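Local coordinates for protein aminoglycoside N(3)-acetyltransferase III (Serratia marcescens, PDB 7LAO) that transfers the acetyl group of acetyl-CoA to N3 of 2-deoxystreptamine antibiotics, conferring resistance to gentamicin, kanamycin, tobramycin, neomycin and apramycin, at residues L16-G21 with A49-A54; V26-K31 with G100-F105; Y60-R65 with G94-F99; E149-H154 with F251-I256; A176-P181 with T262-H267. All blocks are in the same frame, centred on the assembly; numbering follows the deposited sequence.

Contact 1 (L16-G21 with A49-A54); sequences LGVRPG and AAVGSA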
# COMPACT_ATOMS: atom_id res chain seq x y z
N LEU A 16 10.19 -16.83 7.05
CA LEU A 16 10.66 -15.55 6.51
C LEU A 16 10.80 -14.51 7.60
O LEU A 16 11.40 -13.43 7.38
CB LEU A 16 9.71 -15.08 5.41
CG LEU A 16 10.05 -13.87 4.57
CD1 LEU A 16 11.32 -14.09 3.68
CD2 LEU A 16 8.83 -13.48 3.77
N GLY A 17 10.27 -14.80 8.78
CA GLY A 17 10.39 -13.90 9.91
C GLY A 17 9.08 -13.35 10.43
O GLY A 17 9.11 -12.60 11.41
N VAL A 18 7.93 -13.67 9.83
CA VAL A 18 6.66 -13.18 10.37
C VAL A 18 6.40 -13.86 11.72
O VAL A 18 6.64 -15.06 11.88
CB VAL A 18 5.50 -13.46 9.39
CG1 VAL A 18 4.11 -12.96 9.97
CG2 VAL A 18 5.80 -12.83 8.00
N ARG A 19 5.91 -13.08 12.69
CA ARG A 19 5.72 -13.58 14.05
C ARG A 19 4.36 -13.17 14.58
O ARG A 19 3.80 -12.15 14.15
CB ARG A 19 6.81 -13.05 15.00
CG ARG A 19 8.19 -13.64 14.80
CD ARG A 19 8.14 -15.16 15.01
NE ARG A 19 9.43 -15.78 14.79
CZ ARG A 19 9.87 -16.26 13.62
NH1 ARG A 19 9.13 -16.17 12.51
NH2 ARG A 19 11.08 -16.81 13.55
N PRO A 20 3.78 -13.96 15.50
CA PRO A 20 2.55 -13.54 16.18
C PRO A 20 2.65 -12.15 16.81
O PRO A 20 3.63 -11.80 17.48
CB PRO A 20 2.34 -14.63 17.25
CG PRO A 20 2.95 -15.83 16.66
CD PRO A 20 4.16 -15.33 15.86
N GLY A 21 1.61 -11.34 16.57
CA GLY A 21 1.58 -9.97 17.04
C GLY A 21 2.02 -8.95 16.02
O GLY A 21 1.84 -7.74 16.24
N ALA A 49 -3.02 -16.88 10.36
CA ALA A 49 -2.37 -17.88 11.18
C ALA A 49 -0.98 -17.40 11.59
O ALA A 49 -0.55 -17.59 12.73
CB ALA A 49 -2.28 -19.23 10.43
N ALA A 50 -0.25 -16.79 10.65
CA ALA A 50 1.12 -16.38 10.95
C ALA A 50 1.16 -15.26 12.01
O ALA A 50 2.05 -15.24 12.87
CB ALA A 50 1.83 -15.91 9.68
N VAL A 51 0.25 -14.28 11.93
CA VAL A 51 0.35 -13.16 12.89
C VAL A 51 -0.52 -13.34 14.14
O VAL A 51 -0.44 -12.49 15.07
CB VAL A 51 0.02 -11.81 12.22
CG1 VAL A 51 1.02 -11.54 11.03
CG2 VAL A 51 -1.49 -11.75 11.83
N GLY A 52 -1.32 -14.40 14.23
CA GLY A 52 -2.19 -14.61 15.39
C GLY A 52 -3.30 -13.59 15.50
O GLY A 52 -3.45 -12.67 14.70
N SER A 53 -4.13 -13.79 16.53
CA SER A 53 -5.25 -12.91 16.74
C SER A 53 -4.80 -11.54 17.18
O SER A 53 -5.55 -10.59 17.00
CB SER A 53 -6.22 -13.53 17.75
OG SER A 53 -5.60 -13.65 19.01
N ALA A 54 -3.55 -11.38 17.65
CA ALA A 54 -3.08 -10.06 18.07
C ALA A 54 -2.42 -9.27 16.95
O ALA A 54 -2.19 -8.05 17.10
CB ALA A 54 -2.08 -10.20 19.23
O HOH W 1 4.37 -16.88 12.67

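Contact 2 (V26-K31 with G100-F105); sequences VHASLK and GLLNRF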
# COMPACT_ATOMS: atom_id res chain seq x y z
N VAL A 26 1.01 -6.19 3.28
CA VAL A 26 1.33 -7.19 2.26
C VAL A 26 1.16 -6.60 0.87
O VAL A 26 0.11 -6.02 0.56
CB VAL A 26 0.43 -8.44 2.41
CG1 VAL A 26 0.88 -9.62 1.48
CG2 VAL A 26 0.31 -8.87 3.86
N HIS A 27 2.13 -6.84 -0.01
CA HIS A 27 1.95 -6.61 -1.45
C HIS A 27 2.20 -7.95 -2.11
O HIS A 27 3.28 -8.52 -1.95
CB HIS A 27 2.93 -5.56 -2.00
CG HIS A 27 2.97 -4.29 -1.20
ND1 HIS A 27 2.09 -3.25 -1.41
CD2 HIS A 27 3.77 -3.91 -0.18
CE1 HIS A 27 2.35 -2.27 -0.56
NE2 HIS A 27 3.36 -2.65 0.21
N ALA A 28 1.22 -8.47 -2.84
CA ALA A 28 1.41 -9.83 -3.37
C ALA A 28 1.17 -9.88 -4.87
O ALA A 28 0.36 -9.12 -5.42
CB ALA A 28 0.47 -10.85 -2.71
N SER A 29 1.88 -10.80 -5.53
CA SER A 29 1.44 -11.37 -6.80
C SER A 29 1.04 -12.81 -6.52
O SER A 29 1.89 -13.67 -6.26
CB SER A 29 2.49 -11.32 -7.90
OG SER A 29 2.15 -12.33 -8.87
N LEU A 30 -0.27 -13.07 -6.54
CA LEU A 30 -0.75 -14.41 -6.21
C LEU A 30 -0.41 -15.41 -7.28
O LEU A 30 -0.48 -16.62 -7.02
CB LEU A 30 -2.27 -14.40 -5.99
CG LEU A 30 -2.55 -13.53 -4.76
CD1 LEU A 30 -4.03 -13.19 -4.63
CD2 LEU A 30 -2.05 -14.22 -3.50
N LYS A 31 -0.07 -14.95 -8.49
CA LYS A 31 0.40 -15.88 -9.50
C LYS A 31 1.80 -16.36 -9.18
O LYS A 31 2.10 -17.56 -9.33
CB LYS A 31 0.33 -15.26 -10.89
CG LYS A 31 0.91 -16.16 -12.02
CD LYS A 31 -0.00 -17.38 -12.33
CE LYS A 31 0.14 -17.89 -13.80
NZ LYS A 31 -0.40 -19.27 -13.99
N GLY A 100 -3.10 -6.00 -6.58
CA GLY A 100 -3.20 -7.42 -6.29
C GLY A 100 -4.58 -7.91 -5.87
O GLY A 100 -5.33 -7.22 -5.16
N LEU A 101 -4.90 -9.14 -6.27
CA LEU A 101 -6.19 -9.73 -5.93
C LEU A 101 -6.35 -9.96 -4.43
O LEU A 101 -7.47 -10.11 -3.95
CB LEU A 101 -6.35 -11.05 -6.69
CG LEU A 101 -7.61 -11.88 -6.47
CD1 LEU A 101 -8.85 -10.99 -6.65
CD2 LEU A 101 -7.66 -13.14 -7.37
N LEU A 102 -5.24 -10.02 -3.70
CA LEU A 102 -5.31 -10.26 -2.26
C LEU A 102 -6.09 -9.18 -1.52
O LEU A 102 -6.74 -9.49 -0.51
CB LEU A 102 -3.90 -10.34 -1.68
CG LEU A 102 -3.81 -10.88 -0.25
CD1 LEU A 102 -4.26 -12.33 -0.31
CD2 LEU A 102 -2.35 -10.80 0.23
N ASN A 103 -6.03 -7.93 -1.96
CA ASN A 103 -6.74 -6.89 -1.18
C ASN A 103 -8.26 -7.12 -1.17
O ASN A 103 -8.95 -6.78 -0.19
CB ASN A 103 -6.38 -5.50 -1.70
CG ASN A 103 -4.93 -5.14 -1.38
OD1 ASN A 103 -4.46 -5.42 -0.28
ND2 ASN A 103 -4.21 -4.58 -2.37
N ARG A 104 -8.79 -7.72 -2.23
CA ARG A 104 -10.20 -8.08 -2.21
C ARG A 104 -10.49 -9.08 -1.09
O ARG A 104 -11.53 -9.00 -0.46
CB ARG A 104 -10.61 -8.63 -3.57
CG ARG A 104 -11.96 -9.33 -3.61
CD ARG A 104 -12.29 -9.85 -5.01
NE ARG A 104 -13.46 -10.70 -4.94
CZ ARG A 104 -14.20 -11.04 -5.99
NH1 ARG A 104 -13.87 -10.57 -7.18
NH2 ARG A 104 -15.27 -11.82 -5.84
N PHE A 105 -9.55 -9.98 -0.81
CA PHE A 105 -9.81 -10.99 0.22
C PHE A 105 -9.44 -10.55 1.63
O PHE A 105 -10.00 -11.08 2.60
CB PHE A 105 -9.06 -12.28 -0.15
CG PHE A 105 -9.69 -12.97 -1.33
CD1 PHE A 105 -9.26 -12.68 -2.63
CD2 PHE A 105 -10.76 -13.83 -1.16
CE1 PHE A 105 -9.87 -13.28 -3.72
CE2 PHE A 105 -11.37 -14.44 -2.26
CZ PHE A 105 -10.93 -14.16 -3.53
O HOH W 2 -2.42 -7.15 -0.43
O HOH W 3 -1.16 -3.87 -0.99
O HOH W 4 -2.46 -9.82 -4.47
O HOH W 5 -2.32 -10.80 -7.49

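Contact 3 (Y60-R65 with G94-F99); sequences YASWDR and GTYPGF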
# COMPACT_ATOMS: atom_id res chain seq x y z
N TYR A 60 -2.92 -2.22 0.49
CA TYR A 60 -3.17 -0.99 -0.26
C TYR A 60 -4.25 -1.28 -1.29
O TYR A 60 -3.98 -1.80 -2.37
CB TYR A 60 -1.88 -0.50 -0.89
CG TYR A 60 -1.87 0.83 -1.57
CD1 TYR A 60 -2.89 1.78 -1.41
CD2 TYR A 60 -0.81 1.15 -2.42
CE1 TYR A 60 -2.84 3.01 -2.07
CE2 TYR A 60 -0.75 2.35 -3.08
CZ TYR A 60 -1.75 3.29 -2.90
OH TYR A 60 -1.67 4.49 -3.57
N ALA A 61 -5.51 -0.93 -0.95
CA ALA A 61 -6.64 -1.39 -1.75
C ALA A 61 -6.97 -0.43 -2.89
O ALA A 61 -7.25 -0.85 -4.01
CB ALA A 61 -7.88 -1.58 -0.87
N SER A 62 -6.99 0.87 -2.60
CA SER A 62 -7.30 1.88 -3.62
C SER A 62 -8.70 1.56 -4.17
O SER A 62 -9.56 1.05 -3.44
CB SER A 62 -6.19 1.96 -4.65
OG SER A 62 -6.56 2.82 -5.73
N TRP A 63 -8.94 1.79 -5.46
CA TRP A 63 -10.30 1.69 -5.98
C TRP A 63 -10.23 1.41 -7.48
O TRP A 63 -9.50 2.10 -8.19
CB TRP A 63 -11.05 3.00 -5.69
CG TRP A 63 -12.54 3.05 -6.05
CD1 TRP A 63 -13.38 2.01 -6.26
CD2 TRP A 63 -13.31 4.25 -6.26
NE1 TRP A 63 -14.66 2.47 -6.57
CE2 TRP A 63 -14.63 3.85 -6.58
CE3 TRP A 63 -13.01 5.61 -6.20
CZ2 TRP A 63 -15.64 4.76 -6.84
CZ3 TRP A 63 -14.02 6.52 -6.46
CH2 TRP A 63 -15.32 6.09 -6.77
N ASP A 64 -11.03 0.45 -7.96
CA ASP A 64 -11.03 0.11 -9.38
C ASP A 64 -11.75 1.14 -10.25
O ASP A 64 -11.68 1.02 -11.48
CB ASP A 64 -11.64 -1.29 -9.59
CG ASP A 64 -13.13 -1.38 -9.20
OD1 ASP A 64 -13.85 -2.16 -9.86
OD2 ASP A 64 -13.59 -0.69 -8.27
N ARG A 65 -12.40 2.16 -9.67
CA ARG A 65 -13.06 3.23 -10.42
C ARG A 65 -12.63 4.61 -9.91
O ARG A 65 -13.43 5.56 -9.86
CB ARG A 65 -14.58 3.10 -10.37
CG ARG A 65 -15.14 1.85 -11.06
CD ARG A 65 -14.83 1.82 -12.54
NE ARG A 65 -14.75 3.17 -13.10
CZ ARG A 65 -13.94 3.53 -14.09
NH1 ARG A 65 -13.13 2.65 -14.67
NH2 ARG A 65 -13.94 4.79 -14.51
N GLY A 94 -14.92 -2.00 -5.64
CA GLY A 94 -13.79 -2.84 -5.93
C GLY A 94 -12.46 -2.19 -5.63
O GLY A 94 -12.33 -0.98 -5.44
N THR A 95 -11.44 -3.02 -5.56
CA THR A 95 -10.06 -2.59 -5.31
C THR A 95 -9.38 -2.37 -6.64
O THR A 95 -9.80 -2.90 -7.67
CB THR A 95 -9.32 -3.64 -4.50
OG1 THR A 95 -9.41 -4.89 -5.20
CG2 THR A 95 -10.01 -3.80 -3.19
N TYR A 96 -8.34 -1.57 -6.63
CA TYR A 96 -7.56 -1.40 -7.85
C TYR A 96 -6.83 -2.70 -8.19
O TYR A 96 -5.95 -3.12 -7.41
CB TYR A 96 -6.57 -0.27 -7.68
CG TYR A 96 -5.69 -0.05 -8.89
CD1 TYR A 96 -6.23 0.27 -10.12
CD2 TYR A 96 -4.31 -0.15 -8.79
CE1 TYR A 96 -5.42 0.49 -11.22
CE2 TYR A 96 -3.49 0.06 -9.89
CZ TYR A 96 -4.05 0.38 -11.10
OH TYR A 96 -3.25 0.60 -12.19
N PRO A 97 -7.11 -3.34 -9.32
CA PRO A 97 -6.48 -4.64 -9.62
C PRO A 97 -4.95 -4.60 -9.67
O PRO A 97 -4.31 -5.64 -9.43
CB PRO A 97 -7.06 -5.02 -10.99
CG PRO A 97 -8.31 -4.19 -11.12
CD PRO A 97 -8.03 -2.91 -10.40
N GLY A 98 -4.35 -3.44 -9.97
CA GLY A 98 -2.90 -3.38 -10.09
C GLY A 98 -2.15 -3.61 -8.80
O GLY A 98 -0.95 -3.88 -8.84
N PHE A 99 -2.82 -3.51 -7.65
CA PHE A 99 -2.20 -3.73 -6.35
C PHE A 99 -2.43 -5.14 -5.82
O PHE A 99 -1.96 -5.44 -4.71
CB PHE A 99 -2.70 -2.68 -5.33
CG PHE A 99 -2.36 -1.26 -5.70
CD1 PHE A 99 -1.32 -1.00 -6.58
CD2 PHE A 99 -3.08 -0.20 -5.17
CE1 PHE A 99 -0.98 0.31 -6.93
CE2 PHE A 99 -2.78 1.12 -5.51
CZ PHE A 99 -1.73 1.38 -6.39
O HOH W 6 -15.95 -0.14 -7.43

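Contact 4 (E149-H154 with F251-I256); sequences ERFVGH and FEAQDI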
# COMPACT_ATOMS: atom_id res chain seq x y z
N GLU A 149 1.73 6.67 7.93
CA GLU A 149 2.45 7.24 9.06
C GLU A 149 2.20 6.41 10.31
O GLU A 149 3.11 6.16 11.10
CB GLU A 149 2.06 8.72 9.30
CG GLU A 149 2.55 9.24 10.69
CD GLU A 149 2.16 10.70 11.01
OE1 GLU A 149 2.92 11.35 11.75
OE2 GLU A 149 1.09 11.17 10.56
N ARG A 150 0.96 5.94 10.50
CA ARG A 150 0.67 5.17 11.70
C ARG A 150 1.19 3.75 11.57
O ARG A 150 1.55 3.13 12.58
CB ARG A 150 -0.84 5.23 12.01
CG ARG A 150 -1.25 6.73 12.29
CD ARG A 150 -2.72 6.92 12.68
NE ARG A 150 -3.61 6.54 11.57
CZ ARG A 150 -3.99 7.33 10.57
NH1 ARG A 150 -3.57 8.58 10.47
NH2 ARG A 150 -4.80 6.89 9.66
N PHE A 151 1.18 3.20 10.36
CA PHE A 151 1.78 1.88 10.11
C PHE A 151 3.26 1.89 10.51
O PHE A 151 3.72 0.99 11.23
CB PHE A 151 1.60 1.53 8.64
CG PHE A 151 2.44 0.33 8.17
CD1 PHE A 151 2.09 -1.00 8.49
CD2 PHE A 151 3.53 0.55 7.38
CE1 PHE A 151 2.89 -2.09 8.01
CE2 PHE A 151 4.33 -0.52 6.88
CZ PHE A 151 4.02 -1.81 7.21
N VAL A 152 3.98 2.95 10.13
CA VAL A 152 5.40 3.10 10.54
C VAL A 152 5.51 3.29 12.05
O VAL A 152 6.31 2.61 12.70
CB VAL A 152 6.06 4.27 9.80
CG1 VAL A 152 7.50 4.52 10.31
CG2 VAL A 152 6.01 4.00 8.32
N GLY A 153 4.67 4.20 12.63
CA GLY A 153 4.75 4.44 14.07
C GLY A 153 4.44 3.23 14.94
O GLY A 153 4.92 3.12 16.07
N HIS A 154 3.64 2.29 14.43
CA HIS A 154 3.32 1.08 15.17
C HIS A 154 4.28 -0.08 14.85
O HIS A 154 4.01 -1.22 15.21
CB HIS A 154 1.85 0.67 14.90
CG HIS A 154 0.87 1.52 15.66
ND1 HIS A 154 0.55 1.27 16.96
CD2 HIS A 154 0.22 2.65 15.31
CE1 HIS A 154 -0.28 2.20 17.40
NE2 HIS A 154 -0.48 3.08 16.43
N PHE A 251 10.63 -6.57 5.15
CA PHE A 251 11.33 -5.34 5.55
C PHE A 251 10.73 -4.75 6.83
O PHE A 251 9.50 -4.66 6.98
CB PHE A 251 11.20 -4.26 4.47
CG PHE A 251 11.71 -4.65 3.15
CD1 PHE A 251 13.07 -4.70 2.93
CD2 PHE A 251 10.85 -4.90 2.08
CE1 PHE A 251 13.61 -5.02 1.68
CE2 PHE A 251 11.38 -5.24 0.80
CZ PHE A 251 12.73 -5.29 0.61
N GLU A 252 11.60 -4.24 7.71
CA GLU A 252 11.16 -3.47 8.87
C GLU A 252 10.82 -2.06 8.43
O GLU A 252 11.69 -1.36 7.87
CB GLU A 252 12.26 -3.44 9.93
CG GLU A 252 11.82 -2.95 11.25
CD GLU A 252 12.87 -2.08 11.93
OE1 GLU A 252 12.59 -0.88 12.18
OE2 GLU A 252 13.98 -2.60 12.21
N ALA A 253 9.58 -1.61 8.69
CA ALA A 253 9.13 -0.38 8.03
C ALA A 253 9.85 0.86 8.58
O ALA A 253 10.19 1.76 7.82
CB ALA A 253 7.61 -0.14 8.17
N GLN A 254 10.06 0.94 9.89
CA GLN A 254 10.75 2.13 10.43
C GLN A 254 12.14 2.26 9.83
O GLN A 254 12.62 3.37 9.55
CB GLN A 254 10.79 2.05 11.96
CG GLN A 254 9.38 2.25 12.60
CD GLN A 254 9.27 2.14 14.16
OE1 GLN A 254 10.07 1.50 14.84
NE2 GLN A 254 8.22 2.75 14.69
N ASP A 255 12.81 1.14 9.65
CA ASP A 255 14.21 1.15 9.21
C ASP A 255 14.33 1.52 7.74
O ASP A 255 15.16 2.36 7.38
CB ASP A 255 14.84 -0.20 9.50
CG ASP A 255 16.38 -0.09 9.58
OD1 ASP A 255 17.05 -0.71 8.77
OD2 ASP A 255 16.89 0.67 10.39
N ILE A 256 13.45 1.00 6.89
CA ILE A 256 13.57 1.33 5.48
C ILE A 256 13.11 2.74 5.21
O ILE A 256 13.63 3.41 4.28
CB ILE A 256 12.83 0.31 4.61
CG1 ILE A 256 13.42 0.35 3.20
CG2 ILE A 256 11.24 0.55 4.66
CD1 ILE A 256 12.96 -0.80 2.34

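Contact 5 (A176-P181 with T262-H267); sequences AIAPIP and TYLEQH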
# COMPACT_ATOMS: atom_id res chain seq x y z
N ALA A 176 7.46 11.67 1.46
CA ALA A 176 6.68 12.82 1.88
C ALA A 176 7.40 13.59 2.98
O ALA A 176 7.42 14.83 2.97
CB ALA A 176 5.27 12.38 2.31
N ILE A 177 8.10 12.89 3.89
CA ILE A 177 8.74 13.55 5.03
C ILE A 177 10.19 13.94 4.77
O ILE A 177 10.78 14.65 5.60
CB ILE A 177 8.66 12.68 6.30
CG1 ILE A 177 9.42 11.34 6.12
CG2 ILE A 177 7.16 12.41 6.72
CD1 ILE A 177 9.53 10.55 7.47
N ALA A 178 10.78 13.55 3.63
CA ALA A 178 12.20 13.83 3.36
C ALA A 178 12.46 15.32 3.16
O ALA A 178 11.91 15.91 2.23
CB ALA A 178 12.70 13.04 2.14
N PRO A 179 13.33 15.95 3.98
CA PRO A 179 13.59 17.41 3.93
C PRO A 179 14.40 17.83 2.71
O PRO A 179 15.55 18.25 2.80
CB PRO A 179 14.37 17.64 5.23
CG PRO A 179 15.16 16.35 5.38
CD PRO A 179 14.22 15.26 4.94
N ILE A 180 13.82 17.71 1.53
CA ILE A 180 14.55 18.06 0.33
C ILE A 180 13.70 19.00 -0.51
O ILE A 180 12.47 18.98 -0.39
CB ILE A 180 14.92 16.80 -0.46
CG1 ILE A 180 13.64 16.15 -1.01
CG2 ILE A 180 15.73 15.80 0.41
CD1 ILE A 180 13.92 14.97 -1.90
N PRO A 181 14.30 19.82 -1.36
CA PRO A 181 13.51 20.70 -2.23
C PRO A 181 13.04 20.06 -3.54
O PRO A 181 13.44 18.93 -3.88
CB PRO A 181 14.50 21.83 -2.54
CG PRO A 181 15.81 21.17 -2.52
CD PRO A 181 15.75 20.11 -1.46
N THR A 262 17.33 9.31 4.79
CA THR A 262 18.77 9.53 4.74
C THR A 262 19.28 9.53 3.31
O THR A 262 20.05 10.41 2.91
CB THR A 262 19.46 8.41 5.54
OG1 THR A 262 18.96 8.40 6.88
CG2 THR A 262 20.99 8.59 5.56
N TYR A 263 18.92 8.50 2.54
CA TYR A 263 19.26 8.40 1.13
C TYR A 263 18.85 9.65 0.38
O TYR A 263 19.64 10.23 -0.38
CB TYR A 263 18.55 7.16 0.51
CG TYR A 263 18.96 6.92 -0.95
CD1 TYR A 263 20.03 6.09 -1.26
CD2 TYR A 263 18.30 7.56 -2.01
CE1 TYR A 263 20.45 5.86 -2.60
CE2 TYR A 263 18.72 7.36 -3.35
CZ TYR A 263 19.79 6.51 -3.63
OH TYR A 263 20.19 6.31 -4.94
N LEU A 264 17.59 10.07 0.53
CA LEU A 264 17.13 11.23 -0.22
C LEU A 264 17.86 12.50 0.20
O LEU A 264 18.15 13.38 -0.63
CB LEU A 264 15.61 11.40 -0.06
CG LEU A 264 14.73 10.42 -0.85
CD1 LEU A 264 13.27 10.47 -0.42
CD2 LEU A 264 14.83 10.66 -2.36
N GLU A 265 18.22 12.61 1.48
CA GLU A 265 18.95 13.79 1.94
C GLU A 265 20.35 13.81 1.35
O GLU A 265 20.83 14.85 0.88
CB GLU A 265 19.01 13.78 3.46
CG GLU A 265 17.70 14.07 4.18
CD GLU A 265 17.88 14.16 5.69
OE1 GLU A 265 18.99 14.54 6.14
OE2 GLU A 265 16.92 13.86 6.44
N GLN A 266 21.03 12.67 1.41
CA GLN A 266 22.40 12.63 0.94
C GLN A 266 22.47 12.85 -0.57
O GLN A 266 23.49 13.33 -1.06
CB GLN A 266 23.06 11.30 1.33
CG GLN A 266 23.31 11.16 2.82
CD GLN A 266 24.38 12.12 3.29
OE1 GLN A 266 25.53 12.06 2.84
NE2 GLN A 266 24.01 13.05 4.18
N HIS A 267 21.41 12.53 -1.31
CA HIS A 267 21.50 12.60 -2.76
C HIS A 267 20.79 13.80 -3.35
O HIS A 267 21.22 14.31 -4.38
CB HIS A 267 20.95 11.32 -3.39
CG HIS A 267 21.86 10.14 -3.20
ND1 HIS A 267 21.87 9.38 -2.05
CD2 HIS A 267 22.80 9.60 -4.01
CE1 HIS A 267 22.78 8.44 -2.15
NE2 HIS A 267 23.35 8.54 -3.33

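Contact 1 (L16-G21 with A49-A54)
Val18 and Val51 meet through their CG1 methyls, 3.6 Å apart, and Val18 CG1 also rests 3.7 Å from Ala50 CB, so a single branch of Val18 makes the tight, buried part of this junction. That branch stands opposite the backbone N (chi1 179°), which sends it against the last turn of helix 40-51; Leu13 of helix 6-16 packs on Ala50 too. Toward solvent the contact becomes looser and is made chiefly by backbone. Gly21 N gives a nearly straight hydrogen bond to Val51 O (2.8 Å, 173°), and Pro20 CA offers a C-H to the same oxygen at 3.4 Å. Pro20 N has no proton for Ala50 O; instead a water 2.8 Å from Ala50 O donates to it and to Val18 O. Arg19 NH1, shared with His14 O, reaches Val18 O from above its carbonyl plane. The contact lies where the helix of a beta-alpha-beta crossover ends: the chain about to enter strand 23-28 runs beside the chain leaving helix 40-51 for strand 56-60. Helix-end carbonyls thus find donors in a glycine N-H and a water, while methyls of Val18, Ala50 and Val51 fill the inner side between the segments.

Contact 2 (V26-K31 with G100-F105)
Leu102 and Val26 both extend a branch opposite the backbone N (Leu102 CG at chi1 -168°, Val26 CG1 at -171°), and Leu102 CD2 comes to 3.7 Å from Val26 CG1, the two side chains crossing at about a right angle. Here the chain entering helix 102-108 packs onto strand 23-28, an inner strand of the mixed seven-stranded sheet, in an example of helix-on-sheet packing where Leu102 and Leu30 carry most of the apolar contact. The same CD2 passes 4.1 Å from Ala28 CB, two residues farther along the strand, while Val44 of helix 40-51 also touches Leu102. Beyond the strand, Leu30 lies at the beginning of the short helix 30-33, which Ser29 caps through OG on Ala32 N. Leu30 CD1 fits over the beginning of the other segment, 3.8 Å from Leu101 CB and 3.5 Å from the backbone N of Leu102.

Polar groups of the two segments are joined by water. One molecule donates to Ala28 O and accepts from Leu102 N (2.9 Å), which ties the end of the strand to the backbone N-H of Leu102. Another donates to Val26 O and accepts only a weak bond from Asn103 ND2. A further water accepts from two backbone nitrogens at once, lying 3.2 Å from Leu30 N and 3.3 Å from Leu101 N.

Contact 3 (Y60-R65 with G94-F99)
Two largely irregular loop segments are held together by backbone bonds at Ala61 and Gly94, Tyr96 N donating to Ala61 O (2.9 Å, nearly along the C=O axis) and Asp64 N to Gly94 O (3.2 Å, from well above the carbonyl plane). At one end the Tyr60 and Phe99 rings form an offset stack, centroids 4.3 Å apart and planes inclined by 21°. Phe99 CE2 lies over the face of Tyr60, displaced toward its rim, while the opposite face of Phe99 receives Tyr96 CD2 over its centre, so the phenylalanine ring is held between two tyrosines. Ser62 CB comes obliquely to within 3.6 Å of Phe99 CE2, and Ser62 OG turns to Asp119 O.

The other end is polar. Trp63 presents the edge of its indole, with CD1 3.3 Å from Gly94 O in the ring plane. Asp64 places CG between its backbone N and carbonyl carbon (chi1 65°), folding the carboxylate back over Gly94. A water links these groups: it donates to Asp64 OD2 at 2.6 Å and accepts from both Trp63 NE1 and Gly94 N. Arg114 NH2 binds Gly94 O as well as Ser62 O, joining the two chains from outside.

Tyr60 OH makes a weak hydrogen bond to a bound HEPES molecule, probably from the crystallisation liquor, at what may be a pocket. Gly94 O takes a backbone N-H and a guanidinium, which would probably polarise it and ease its closeness to Asp64 OD2, an acceptor 3.1 Å away that the water serves.

Contact 4 (E149-H154 with F251-I256)
Ala253 touches Phe151 as soon as the chain, having passed Glu252 at the N-cap, turns into helix: its CB lies 3.5 Å from Phe151 CE2. Phe151 can reach it because its CG stands opposite the backbone N (chi1 167°), carrying the ring out from helix 147-153 until CE2 and CZ arrive obliquely at the methyl. Val152 CG2 adds a more distant apolar approach to the same CB, at 4.4 Å. The contact falls at the change from strand 246-252 to helix 253-268.

Gln254 follows, with its chain extended beyond CG and laid across Val152. Its CG packs 3.7 Å from Val152 CG1, and farther out NE2 donates to Val152 O at 2.8 Å; with an angle of only 130° at the hydrogen the bond is weak. The glutamine thus combines an aliphatic stem against valine with an amide that serves a carbonyl near the end of the other helix. The helix continues through Asp255, whose salt bridge to Arg237 ties it to the chain beyond helix 224-233.

As a whole, the contact joins the end of helix 147-153 to the start of helix 253-268. Phe151 reaches Leu23 and Met25 of strand 23-28 and Val158 of strand 157-161, while Val170 of helix 170-177 touches both Phe151 and Val152.

Contact 5 (A176-P181 with T262-H267)
The carboxylate of Glu265 lies against the ring of Pro179, OE2 approaching CG at 3.2 Å, and the two side chains cross at about a right angle. The flat groups of the neighbouring turn form their own pair: Tyr263 has His267 ND1 over the centre of one face, and His267 has Tyr263 CZ over one of its faces, toward the rim. At the edge of the imidazole, in its plane, sits Tyr263 O, which accepts a hydrogen bond from ND1 (2.9 Å) and so fixes the rotation of the ring.

Across the contact, Leu264 CD1 meets Ala178 CB at 3.7 Å; Ile180 CG2 also rests on the helix backbone, 3.6 Å from Leu264 O. Ile180 has CG1 wedged between its backbone N and carbonyl carbon (chi1 67°), an arrangement that leaves CG2 to face the helix backbone and brings CD1 toward Leu264 CB. The aliphatic stem of Glu265 continues the surface, with CG 3.6 Å from Pro179 CG. Outside the two segments, Leu213 touches Ile180, and Ile228 of helix 224-233 packs on Leu264.

Ala178, Pro179 and Ile180 are presented by an inverse gamma turn centred on Pro179, closed by Ile180 N donating to Ala178 O at 2.7 Å. Lys183 NZ also binds Ala178 O. The turn directs the chain leaving helix 170-177 along the side of the long helix 253-268, a helix-against-loop packing at the periphery of the fold.

How the contacts relate
Contacts 2 and 3 belong together: their centres are 10 Å apart, contact 3 is nested inside the loop that contact 2 closes, and Asn103 ND2 lies 2.8 Å from Tyr60 O. Contact 1 crosses contact 2 along the chain, with centres about 18 Å apart; it includes the end of helix 40-51 and precedes strand 23-28, whereas contact 2 includes that strand and packs side chains on the helix. Contacts 4 and 5, about 17 Å between centres, share helix 253-268. Contact 4 also reaches the sheet used by contact 2, whereas contacts 3 and 5, about 29 Å between centres, lie on opposite sides of the chain's centre. The bound HEPES is met at contact 3, beside Tyr60.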